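Local coordinates for arginase (Medicago truncatula, PDB 6VSS), which hydrolyses L-arginine to urea and L-ornithine with two manganese ions per subunit, and also converts agmatine to putrescine and urea, at residues R34-D37 with A38-F42. Numbering follows the deposited sequence.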
ATOM      1  N   ARG B  34      11.890 -42.405   4.257  1.00 38.13           N
ATOM      2  CA  ARG B  34      12.453 -42.005   5.566  1.00 38.26           C
ATOM      3  C   ARG B  34      11.911 -40.617   5.954  1.00 36.80           C
ATOM      4  O   ARG B  34      11.506 -40.388   7.157  1.00 35.48           O
ATOM      5  CB  ARG B  34      13.985 -42.022   5.442  1.00 40.05           C
ATOM      6  CG  ARG B  34      14.573 -43.351   4.978  1.00 41.82           C
ATOM      7  CD  ARG B  34      16.019 -43.624   5.383  1.00 45.22           C
ATOM      8  NE  ARG B  34      16.339 -43.474   6.816  1.00 46.42           N
ATOM      9  CZ  ARG B  34      16.243 -44.417   7.748  1.00 48.10           C
ATOM     10  NH1 ARG B  34      15.850 -45.648   7.450  1.00 49.30           N
ATOM     11  NH2 ARG B  34      16.555 -44.119   8.998  1.00 49.32           N
ATOM     12  N   VAL B  35      11.911 -39.687   5.010  1.00 35.00           N
ATOM     13  CA  VAL B  35      11.496 -38.286   5.359  1.00 35.55           C
ATOM     14  C   VAL B  35       9.981 -38.282   5.617  1.00 35.08           C
ATOM     15  O   VAL B  35       9.516 -37.581   6.498  1.00 34.21           O
ATOM     16  CB  VAL B  35      11.915 -37.249   4.308  1.00 33.98           C
ATOM     17  CG1 VAL B  35      11.249 -35.899   4.591  1.00 34.94           C
ATOM     18  CG2 VAL B  35      13.437 -37.095   4.261  1.00 33.60           C
ATOM     19  N   ILE B  36       9.234 -39.053   4.856  1.00 36.54           N
ATOM     20  CA  ILE B  36       7.756 -39.141   5.018  1.00 37.38           C
ATOM     21  C   ILE B  36       7.457 -39.776   6.386  1.00 38.07           C
ATOM     22  O   ILE B  36       6.655 -39.165   7.155  1.00 36.94           O
ATOM     23  CB  ILE B  36       7.124 -39.921   3.858  1.00 37.28           C
ATOM     24  CG1 ILE B  36       7.156 -39.086   2.587  1.00 37.30           C
ATOM     25  CG2 ILE B  36       5.729 -40.384   4.234  1.00 37.88           C
ATOM     26  CD1 ILE B  36       6.511 -39.759   1.398  1.00 39.05           C
ATOM     27  N   ASP B  37       8.065 -40.923   6.679  1.00 36.89           N
ATOM     28  CA  ASP B  37       8.000 -41.562   8.017  1.00 39.01           C
ATOM     29  C   ASP B  37       8.213 -40.539   9.132  1.00 35.84           C
ATOM     30  O   ASP B  37       7.484 -40.540  10.139  1.00 34.88           O
ATOM     31  CB  ASP B  37       9.133 -42.576   8.207  1.00 44.09           C
ATOM     32  CG  ASP B  37       8.822 -43.636   9.246  1.00 49.39           C
ATOM     33  OD1 ASP B  37       7.958 -43.397  10.120  1.00 52.22           O
ATOM     34  OD2 ASP B  37       9.409 -44.734   9.132  1.00 59.80           O
ATOM     35  N   ALA B  38       9.297 -39.795   9.040  1.00 33.94           N
ATOM     36  CA  ALA B  38       9.657 -38.770  10.048  1.00 33.06           C
ATOM     37  C   ALA B  38       8.567 -37.708  10.118  1.00 31.14           C
ATOM     38  O   ALA B  38       8.275 -37.207  11.209  1.00 31.60           O
ATOM     39  CB  ALA B  38      10.971 -38.147   9.703  1.00 32.74           C
ATOM     40  N   ALA B  39       7.993 -37.354   8.983  1.00 31.40           N
ATOM     41  CA  ALA B  39       6.972 -36.302   8.929  1.00 31.10           C
ATOM     42  C   ALA B  39       5.737 -36.810   9.668  1.00 32.03           C
ATOM     43  O   ALA B  39       5.141 -36.053  10.469  1.00 29.40           O
ATOM     44  CB  ALA B  39       6.668 -35.961   7.514  1.00 31.96           C
ATOM     45  N   LEU B  40       5.328 -38.046   9.376  1.00 32.66           N
ATOM     46  CA  LEU B  40       4.012 -38.525   9.852  1.00 33.50           C
ATOM     47  C   LEU B  40       4.132 -38.784  11.351  1.00 34.57           C
ATOM     48  O   LEU B  40       3.209 -38.394  12.111  1.00 36.53           O
ATOM     49  CB  LEU B  40       3.562 -39.762   9.073  1.00 33.90           C
ATOM     50  CG  LEU B  40       3.196 -39.539   7.595  1.00 33.35           C
ATOM     51  CD1 LEU B  40       3.074 -40.888   6.886  1.00 34.26           C
ATOM     52  CD2 LEU B  40       1.938 -38.740   7.427  1.00 32.69           C
ATOM     53  N   THR B  41       5.241 -39.383  11.775  1.00 35.67           N
ATOM     54  CA  THR B  41       5.593 -39.523  13.206  1.00 34.28           C
ATOM     55  C   THR B  41       5.509 -38.146  13.891  1.00 33.01           C
ATOM     56  O   THR B  41       4.980 -38.105  14.971  1.00 32.86           O
ATOM     57  CB  THR B  41       6.955 -40.196  13.319  1.00 35.86           C
ATOM     58  OG1 THR B  41       6.847 -41.411  12.578  1.00 38.54           O
ATOM     59  CG2 THR B  41       7.362 -40.474  14.745  1.00 36.67           C
ATOM     60  N   PHE B  42       5.988 -37.044  13.303  1.00 32.10           N
ATOM     61  CA  PHE B  42       5.907 -35.718  13.976  1.00 31.67           C
ATOM     62  C   PHE B  42       4.425 -35.405  14.221  1.00 31.57           C
ATOM     63  O   PHE B  42       4.043 -35.038  15.384  1.00 31.67           O
ATOM     64  CB  PHE B  42       6.539 -34.587  13.157  1.00 31.44           C
ATOM     65  CG  PHE B  42       6.431 -33.237  13.806  1.00 30.68           C
ATOM     66  CD1 PHE B  42       7.274 -32.882  14.850  1.00 32.14           C
ATOM     67  CD2 PHE B  42       5.516 -32.316  13.376  1.00 31.49           C
ATOM     68  CE1 PHE B  42       7.195 -31.630  15.449  1.00 32.53           C
ATOM     69  CE2 PHE B  42       5.431 -31.068  13.970  1.00 31.59           C
ATOM     70  CZ  PHE B  42       6.258 -30.738  15.014  1.00 32.68           C
TER
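R34 meets A38 through its backbone: A38 N donates to R34 O at 3.0 Å with an N-H...O angle of 161°, and the CB of A38 lies against the same carbonyl oxygen. The guanidinium group of R34 turns outward instead, its NE forming a salt bridge with E45 of a second subunit. V35 repeats the i to i+4 bond, V35 O receiving A39 N at 2.9 Å, while its side chain packs on F42 of that subunit, as does A38. Next comes I36, where I36 O accepts L40 N at 2.8 Å. I36 CG2, set anti to the backbone N by a chi1 of -72° measured to CG1, runs alongside L40 and touches L40 CD1 at 3.8 Å, both side chains pointing the same way. These consecutive i to i+4 bonds belong to the middle of the long N-terminal helix 25-57, which lies outside the parallel sheet of the arginase fold; I36 and L40 seat it on helix 131-146, and the V35/A38 face meets the neighbouring subunit of the hexamer. At D37 the carbonyl oxygen, D37 O, takes two donors from T41, N at 3.0 Å and OG1 at 2.7 Å, arriving from opposite faces of the carbonyl plane. T41 OG1 reaches back because chi1 of -55° sets it beside its own backbone N; with D37 CG lying beside the D37 carbonyl carbon, T41 OG1 also comes within 3.3 Å of D37 OD1.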